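Local coordinates for alpha-1,3-glucanase (Streptomyces thermodiastaticus, PDB 7C7D), which probably hydrolyses alpha-1,3-linked glucans from within the chain, as a thermostable glycoside hydrolase of family GH87, at residues V342-D353 / V366-D377. Sequence-based numbering, arbitrary orientation.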
ATOM      1  N   VAL A 342      13.303  -0.573  -5.628  1.00 11.33           N
ATOM      2  CA  VAL A 342      12.717  -0.131  -4.366  1.00 11.42           C
ATOM      3  C   VAL A 342      12.329  -1.399  -3.621  1.00 11.44           C
ATOM      4  O   VAL A 342      11.365  -2.073  -4.000  1.00 11.59           O
ATOM      5  CB  VAL A 342      11.501   0.779  -4.601  1.00 11.65           C
ATOM      6  CG1 VAL A 342      10.832   1.132  -3.287  1.00 11.92           C
ATOM      7  CG2 VAL A 342      11.909   2.042  -5.363  1.00 13.11           C
ATOM      8  N   GLU A 343      13.094  -1.760  -2.591  1.00 11.72           N
ATOM      9  CA  GLU A 343      12.923  -3.071  -1.984  1.00 12.07           C
ATOM     10  C   GLU A 343      13.119  -3.028  -0.476  1.00 12.14           C
ATOM     11  O   GLU A 343      13.919  -2.254   0.053  1.00 13.00           O
ATOM     12  CB  GLU A 343      13.896  -4.101  -2.589  1.00 14.20           C
ATOM     13  CG  GLU A 343      15.351  -3.755  -2.310  1.00 16.96           C
ATOM     14  CD  GLU A 343      16.340  -4.684  -2.987  1.00 20.68           C
ATOM     15  OE1 GLU A 343      15.926  -5.710  -3.565  1.00 21.99           O
ATOM     16  OE2 GLU A 343      17.549  -4.374  -2.945  1.00 23.98           O
ATOM     17  N   ASN A 344      12.382  -3.900   0.208  1.00 12.19           N
ATOM     18  CA  ASN A 344      12.553  -4.113   1.646  0.68 12.70           C
ATOM     19  C   ASN A 344      12.336  -2.830   2.442  1.00 12.34           C
ATOM     20  O   ASN A 344      13.091  -2.516   3.364  1.00 13.24           O
ATOM     21  CB  ASN A 344      13.903  -4.751   1.979  0.68 14.80           C
ATOM     22  CG  ASN A 344      14.105  -6.062   1.266  0.68 16.97           C
ATOM     23  OD1 ASN A 344      15.006  -6.197   0.443  0.68 22.61           O
ATOM     24  ND2 ASN A 344      13.258  -7.035   1.569  0.68 16.84           N
ATOM     25  N   ASN A 345      11.291  -2.087   2.087  1.00 11.54           N
ATOM     26  CA  ASN A 345      10.924  -0.869   2.792  1.00 11.54           C
ATOM     27  C   ASN A 345       9.556  -1.039   3.434  1.00 10.90           C
ATOM     28  O   ASN A 345       8.782  -1.930   3.076  1.00 11.60           O
ATOM     29  CB  ASN A 345      10.866   0.330   1.846  1.00 12.06           C
ATOM     30  CG  ASN A 345      12.143   0.508   1.061  1.00 11.22           C
ATOM     31  OD1 ASN A 345      13.179   0.839   1.623  1.00 12.19           O
ATOM     32  ND2 ASN A 345      12.075   0.282  -0.245  1.00 11.74           N
ATOM     33  N   ARG A 346       9.272  -0.154   4.384  1.00 11.45           N
ATOM     34  CA  ARG A 346       7.951   0.003   4.968  1.00 11.55           C
ATOM     35  C   ARG A 346       7.451   1.388   4.605  1.00 11.90           C
ATOM     36  O   ARG A 346       8.178   2.374   4.773  1.00 13.80           O
ATOM     37  CB  ARG A 346       7.989  -0.121   6.492  1.00 13.84           C
ATOM     38  CG  ARG A 346       8.885  -1.213   6.999  1.00 15.51           C
ATOM     39  CD  ARG A 346       8.336  -2.589   6.658  1.00 15.31           C
ATOM     40  NE  ARG A 346       9.343  -3.603   6.951  1.00 18.02           N
ATOM     41  CZ  ARG A 346       9.663  -3.994   8.182  1.00 18.83           C
ATOM     42  NH1 ARG A 346       9.026  -3.484   9.230  1.00 19.45           N
ATOM     43  NH2 ARG A 346      10.617  -4.893   8.367  1.00 19.58           N
ATOM     44  N   ILE A 347       6.226   1.462   4.093  1.00 11.33           N
ATOM     45  CA  ILE A 347       5.588   2.730   3.773  1.00 10.65           C
ATOM     46  C   ILE A 347       4.249   2.726   4.499  1.00 11.02           C
ATOM     47  O   ILE A 347       3.350   1.948   4.153  1.00 11.85           O
ATOM     48  CB  ILE A 347       5.418   2.938   2.259  1.00 11.78           C
ATOM     49  CG1 ILE A 347       6.780   2.847   1.562  1.00 13.75           C
ATOM     50  CG2 ILE A 347       4.777   4.293   1.974  1.00 13.84           C
ATOM     51  CD1 ILE A 347       6.715   2.813   0.038  1.00 14.66           C
ATOM     52  N   LEU A 348       4.121   3.576   5.519  1.00 11.68           N
ATOM     53  CA  LEU A 348       2.992   3.537   6.434  1.00 11.94           C
ATOM     54  C   LEU A 348       2.405   4.927   6.571  1.00 10.84           C
ATOM     55  O   LEU A 348       3.141   5.916   6.649  1.00 12.29           O
ATOM     56  CB  LEU A 348       3.425   3.106   7.832  1.00 14.35           C
ATOM     57  CG  LEU A 348       4.295   1.861   7.875  1.00 17.67           C
ATOM     58  CD1 LEU A 348       4.821   1.659   9.268  1.00 20.66           C
ATOM     59  CD2 LEU A 348       3.480   0.675   7.442  1.00 18.17           C
ATOM     60  N   ASP A 349       1.081   4.997   6.658  1.00 11.05           N
ATOM     61  CA  ASP A 349       0.396   6.229   7.058  1.00 10.57           C
ATOM     62  C   ASP A 349       0.765   7.395   6.132  1.00 10.69           C
ATOM     63  O   ASP A 349       1.413   8.369   6.530  1.00 12.03           O
ATOM     64  CB  ASP A 349       0.719   6.604   8.514  1.00 12.21           C
ATOM     65  CG  ASP A 349       0.477   5.480   9.499  1.00 12.74           C
ATOM     66  OD1 ASP A 349      -0.532   4.753   9.373  1.00 13.20           O
ATOM     67  OD2 ASP A 349       1.294   5.352  10.437  1.00 14.45           O
ATOM     68  N   THR A 350       0.338   7.279   4.880  1.00 10.98           N
ATOM     69  CA  THR A 350       0.533   8.349   3.915  1.00 11.24           C
ATOM     70  C   THR A 350      -0.831   8.870   3.493  1.00 10.94           C
ATOM     71  O   THR A 350      -1.786   8.102   3.384  1.00 11.80           O
ATOM     72  CB  THR A 350       1.358   7.882   2.694  1.00 12.08           C
ATOM     73  OG1 THR A 350       0.699   6.794   2.034  1.00 12.28           O
ATOM     74  CG2 THR A 350       2.753   7.420   3.115  1.00 12.51           C
ATOM     75  N   THR A 351      -0.945  10.181   3.286  1.00 11.13           N
ATOM     76  CA  THR A 351      -2.264  10.713   2.960  1.00 11.60           C
ATOM     77  C   THR A 351      -2.644  10.528   1.497  1.00 11.49           C
ATOM     78  O   THR A 351      -3.805  10.759   1.142  1.00 12.77           O
ATOM     79  CB  THR A 351      -2.401  12.174   3.382  1.00 12.32           C
ATOM     80  OG1 THR A 351      -1.415  12.955   2.701  1.00 13.18           O
ATOM     81  CG2 THR A 351      -2.242  12.315   4.889  1.00 14.17           C
ATOM     82  N   ALA A 352      -1.709  10.092   0.654  1.00 11.39           N
ATOM     83  CA  ALA A 352      -2.016   9.711  -0.717  1.00 11.76           C
ATOM     84  C   ALA A 352      -1.284   8.405  -1.033  1.00 11.26           C
ATOM     85  O   ALA A 352      -1.132   7.558  -0.144  1.00 11.63           O
ATOM     86  CB  ALA A 352      -1.682  10.838  -1.702  1.00 13.14           C
ATOM     87  N   ASP A 353      -0.848   8.217  -2.278  1.00 12.00           N
ATOM     88  CA  ASP A 353      -0.285   6.937  -2.699  1.00 11.52           C
ATOM     89  C   ASP A 353       0.979   6.591  -1.917  1.00 11.13           C
ATOM     90  O   ASP A 353       1.735   7.461  -1.478  1.00 12.26           O
ATOM     91  CB  ASP A 353       0.113   6.997  -4.181  1.00 12.21           C
ATOM     92  CG  ASP A 353      -1.071   7.016  -5.142  1.00 15.19           C
ATOM     93  OD1 ASP A 353      -2.226   7.231  -4.735  1.00 18.94           O
ATOM     94  OD2 ASP A 353      -0.824   6.809  -6.346  1.00 16.23           O
ATOM     95  N   VAL A 366       9.743  -2.793  -7.888  1.00 10.44           N
ATOM     96  CA  VAL A 366       9.270  -2.481  -6.545  1.00 10.82           C
ATOM     97  C   VAL A 366       8.909  -3.817  -5.914  1.00 10.48           C
ATOM     98  O   VAL A 366       7.927  -4.450  -6.322  1.00 11.16           O
ATOM     99  CB  VAL A 366       8.061  -1.533  -6.580  1.00 10.90           C
ATOM    100  CG1 VAL A 366       7.562  -1.215  -5.169  1.00 11.16           C
ATOM    101  CG2 VAL A 366       8.425  -0.246  -7.340  1.00 11.92           C
ATOM    102  N   ARG A 367       9.720  -4.276  -4.954  1.00 10.72           N
ATOM    103  CA  ARG A 367       9.565  -5.632  -4.436  1.00 10.98           C
ATOM    104  C   ARG A 367       9.806  -5.709  -2.933  1.00 10.83           C
ATOM    105  O   ARG A 367      10.613  -4.967  -2.367  1.00 11.50           O
ATOM    106  CB  ARG A 367      10.495  -6.627  -5.149  1.00 13.16           C
ATOM    107  CG  ARG A 367      11.971  -6.412  -4.887  1.00 14.33           C
ATOM    108  CD  ARG A 367      12.842  -7.441  -5.599  1.00 16.58           C
ATOM    109  NE  ARG A 367      14.250  -7.093  -5.450  1.00 17.66           N
ATOM    110  CZ  ARG A 367      15.173  -7.258  -6.392  1.00 19.51           C
ATOM    111  NH1 ARG A 367      14.844  -7.791  -7.564  1.00 22.86           N
ATOM    112  NH2 ARG A 367      16.429  -6.895  -6.161  1.00 21.82           N
ATOM    113  N   ASP A 368       9.101  -6.639  -2.288  1.00 11.19           N
ATOM    114  CA  ASP A 368       9.338  -6.963  -0.884  1.00 11.63           C
ATOM    115  C   ASP A 368       9.142  -5.762   0.036  1.00 11.05           C
ATOM    116  O   ASP A 368       9.859  -5.602   1.025  1.00 12.95           O
ATOM    117  CB  ASP A 368      10.701  -7.617  -0.682  1.00 14.31           C
ATOM    118  CG  ASP A 368      10.743  -9.001  -1.262  1.00 18.57           C
ATOM    119  OD1 ASP A 368       9.994  -9.869  -0.768  1.00 18.85           O
ATOM    120  OD2 ASP A 368      11.497  -9.210  -2.230  1.00 24.35           O
ATOM    121  N   ASN A 369       8.161  -4.923  -0.286  1.00 10.61           N
ATOM    122  CA  ASN A 369       7.793  -3.806   0.564  1.00 10.71           C
ATOM    123  C   ASN A 369       6.491  -4.107   1.288  1.00 10.65           C
ATOM    124  O   ASN A 369       5.669  -4.907   0.833  1.00 11.23           O
ATOM    125  CB  ASN A 369       7.621  -2.529  -0.260  1.00 10.98           C
ATOM    126  CG  ASN A 369       8.870  -2.178  -1.034  1.00 10.51           C
ATOM    127  OD1 ASN A 369       9.854  -1.719  -0.463  1.00 11.41           O
ATOM    128  ND2 ASN A 369       8.839  -2.402  -2.339  1.00 11.16           N
ATOM    129  N   PHE A 370       6.319  -3.442   2.427  1.00 10.34           N
ATOM    130  CA  PHE A 370       5.090  -3.505   3.205  1.00 10.06           C
ATOM    131  C   PHE A 370       4.451  -2.126   3.209  1.00  9.75           C
ATOM    132  O   PHE A 370       5.114  -1.139   3.556  1.00 11.16           O
ATOM    133  CB  PHE A 370       5.374  -3.937   4.644  1.00 10.81           C
ATOM    134  CG  PHE A 370       4.146  -3.998   5.499  1.00 11.12           C
ATOM    135  CD1 PHE A 370       3.226  -5.014   5.320  1.00 12.04           C
ATOM    136  CD2 PHE A 370       3.880  -3.020   6.449  1.00 13.15           C
ATOM    137  CE1 PHE A 370       2.079  -5.077   6.079  1.00 13.87           C
ATOM    138  CE2 PHE A 370       2.726  -3.081   7.216  1.00 13.98           C
ATOM    139  CZ  PHE A 370       1.828  -4.109   7.036  1.00 14.06           C
ATOM    140  N   LEU A 371       3.171  -2.064   2.833  1.00  9.73           N
ATOM    141  CA  LEU A 371       2.429  -0.811   2.730  1.00  9.53           C
ATOM    142  C   LEU A 371       1.130  -0.943   3.509  1.00 10.14           C
ATOM    143  O   LEU A 371       0.320  -1.832   3.222  1.00 11.16           O
ATOM    144  CB  LEU A 371       2.135  -0.475   1.264  1.00 10.56           C
ATOM    145  CG  LEU A 371       3.382  -0.184   0.412  1.00 10.82           C
ATOM    146  CD1 LEU A 371       3.768  -1.377  -0.480  1.00 12.55           C
ATOM    147  CD2 LEU A 371       3.159   1.065  -0.422  1.00 11.87           C
ATOM    148  N   ARG A 372       0.936  -0.063   4.504  1.00  9.97           N
ATOM    149  CA  ARG A 372      -0.286  -0.028   5.293  1.00 10.00           C
ATOM    150  C   ARG A 372      -0.785   1.408   5.376  1.00  9.65           C
ATOM    151  O   ARG A 372      -0.002   2.331   5.613  1.00 10.34           O
ATOM    152  CB  ARG A 372      -0.038  -0.552   6.716  1.00 10.77           C
ATOM    153  CG  ARG A 372      -1.231  -0.421   7.652  1.00 10.94           C
ATOM    154  CD  ARG A 372      -0.900  -0.871   9.073  1.00 12.73           C
ATOM    155  NE  ARG A 372      -0.832  -2.330   9.207  1.00 12.75           N
ATOM    156  CZ  ARG A 372       0.017  -2.957  10.010  1.00 12.99           C
ATOM    157  NH1 ARG A 372       0.883  -2.264  10.732  1.00 13.96           N
ATOM    158  NH2 ARG A 372       0.014  -4.284  10.078  1.00 13.50           N
ATOM    159  N   ASN A 373      -2.093   1.591   5.206  1.00  9.98           N
ATOM    160  CA  ASN A 373      -2.748   2.877   5.491  1.00 10.58           C
ATOM    161  C   ASN A 373      -2.284   3.993   4.547  1.00 10.53           C
ATOM    162  O   ASN A 373      -1.910   5.087   4.979  1.00 10.99           O
ATOM    163  CB  ASN A 373      -2.601   3.286   6.964  1.00 11.11           C
ATOM    164  CG  ASN A 373      -3.525   4.432   7.362  1.00 11.43           C
ATOM    165  OD1 ASN A 373      -4.598   4.621   6.787  1.00 11.68           O
ATOM    166  ND2 ASN A 373      -3.109   5.189   8.375  1.00 12.50           N
ATOM    167  N   GLN A 374      -2.317   3.705   3.246  1.00  9.96           N
ATOM    168  CA  GLN A 374      -2.177   4.730   2.225  1.00 10.17           C
ATOM    169  C   GLN A 374      -3.524   5.411   2.024  1.00 10.71           C
ATOM    170  O   GLN A 374      -4.574   4.826   2.294  1.00 12.81           O
ATOM    171  CB  GLN A 374      -1.702   4.104   0.909  1.00 10.69           C
ATOM    172  CG  GLN A 374      -0.205   3.860   0.841  1.00 11.00           C
ATOM    173  CD  GLN A 374       0.330   3.102   2.044  1.00 10.94           C
ATOM    174  OE1 GLN A 374       0.087   1.897   2.197  1.00 10.98           O
ATOM    175  NE2 GLN A 374       1.065   3.797   2.910  1.00 11.64           N
ATOM    176  N   GLY A 375      -3.494   6.659   1.559  1.00 11.17           N
ATOM    177  CA  GLY A 375      -4.709   7.424   1.355  1.00 11.74           C
ATOM    178  C   GLY A 375      -5.284   7.368  -0.044  1.00 13.40           C
ATOM    179  O   GLY A 375      -6.211   8.118  -0.361  1.00 14.73           O
ATOM    180  N   ASP A 376      -4.742   6.516  -0.901  1.00 12.37           N
ATOM    181  CA  ASP A 376      -5.151   6.346  -2.285  1.00 13.13           C
ATOM    182  C   ASP A 376      -4.416   5.088  -2.739  1.00 12.54           C
ATOM    183  O   ASP A 376      -3.920   4.348  -1.884  1.00 13.95           O
ATOM    184  CB  ASP A 376      -4.743   7.587  -3.081  1.00 13.91           C
ATOM    185  CG  ASP A 376      -5.622   7.833  -4.295  1.00 15.89           C
ATOM    186  OD1 ASP A 376      -5.798   6.908  -5.112  1.00 16.61           O
ATOM    187  OD2 ASP A 376      -6.135   8.964  -4.440  1.00 19.24           O
ATOM    188  N   ASP A 377      -4.303   4.849  -4.041  1.00 12.51           N
ATOM    189  CA  ASP A 377      -3.635   3.659  -4.570  1.00 12.02           C
ATOM    190  C   ASP A 377      -2.347   3.387  -3.808  1.00 12.46           C
ATOM    191  O   ASP A 377      -1.464   4.246  -3.746  1.00 14.72           O
ATOM    192  CB  ASP A 377      -3.274   3.889  -6.037  1.00 13.13           C
ATOM    193  CG  ASP A 377      -4.473   3.986  -6.949  1.00 12.80           C
ATOM    194  OD1 ASP A 377      -5.476   3.281  -6.734  1.00 13.32           O
ATOM    195  OD2 ASP A 377      -4.383   4.763  -7.924  1.00 14.95           O
TER
HETATM  196  O   HOH W   1      19.077  -5.818  -4.425  1.00 49.58           O
HETATM  197  O   HOH W   2      14.038  -8.084  -2.383  1.00 50.26           O
HETATM  198  O   HOH W   3      11.070  -7.016   3.832  1.00 35.13           O
HETATM  199  O   HOH W   4      -6.485  10.540   0.805  1.00 15.71           O
HETATM  200  O   HOH W   5      -2.774   6.907  -8.043  1.00 18.51           O
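Asn345 and Asn369 lie side by side at the turn between the short strands of their coils, their amide planes only 7° apart. Asn369 OD1 accepts from Asn345 N and from Asn345 ND2, each at 3.0 Å and from opposite faces of its carbonyl plane, while Asn345 OD1 takes the backbone NH of Met322 in the preceding coil. On the other branch, Asn369 ND2 gives a nearly straight bond of 3.0 Å to Val342 O, arriving above that carbonyl's plane. With CG beside the backbone N (chi1 -58°), the Asn369 amide turns inward to bridge both sides of the bend. A leucine here would probably leave the buried Asn345 N and ND2 without their shared acceptor and Val342 O with one donor fewer.

Beyond this ladder, strands 346-348 and 370-372 run parallel, their axes 4.8 Å apart at closest approach. Inside, Leu371 CD2 packs 4.0 Å from Ile347 CB and also meets CD1 of that isoleucine; on the reverse face, Leu348 CD2 approaches Phe370 CE2 obliquely. At the next bend Gln374, folded back at its second torsion, aims NE2 at Thr350 OG1, 3.1 Å away and close to the amide plane. Asn373 ND2 binds Asp349 OD1 on its anti side at 2.8 Å, and Asp349 OD2 is held by Gln325 and Asn164.

The Glu343 end is looser and wetter. There Arg367 grips one oxygen, Glu343 OE1, side-on through NE and NH2, with the carboxylate and guanidinium planes 37° apart, and a water donates to Glu343 OE2 and accepts only a weak bond from Arg367 NH2. Stacking of like residues in register, with an asparagine ladder at the turn, is characteristic of the right-handed parallel beta-helix of the pectate lyase-like fold, here two successive coils.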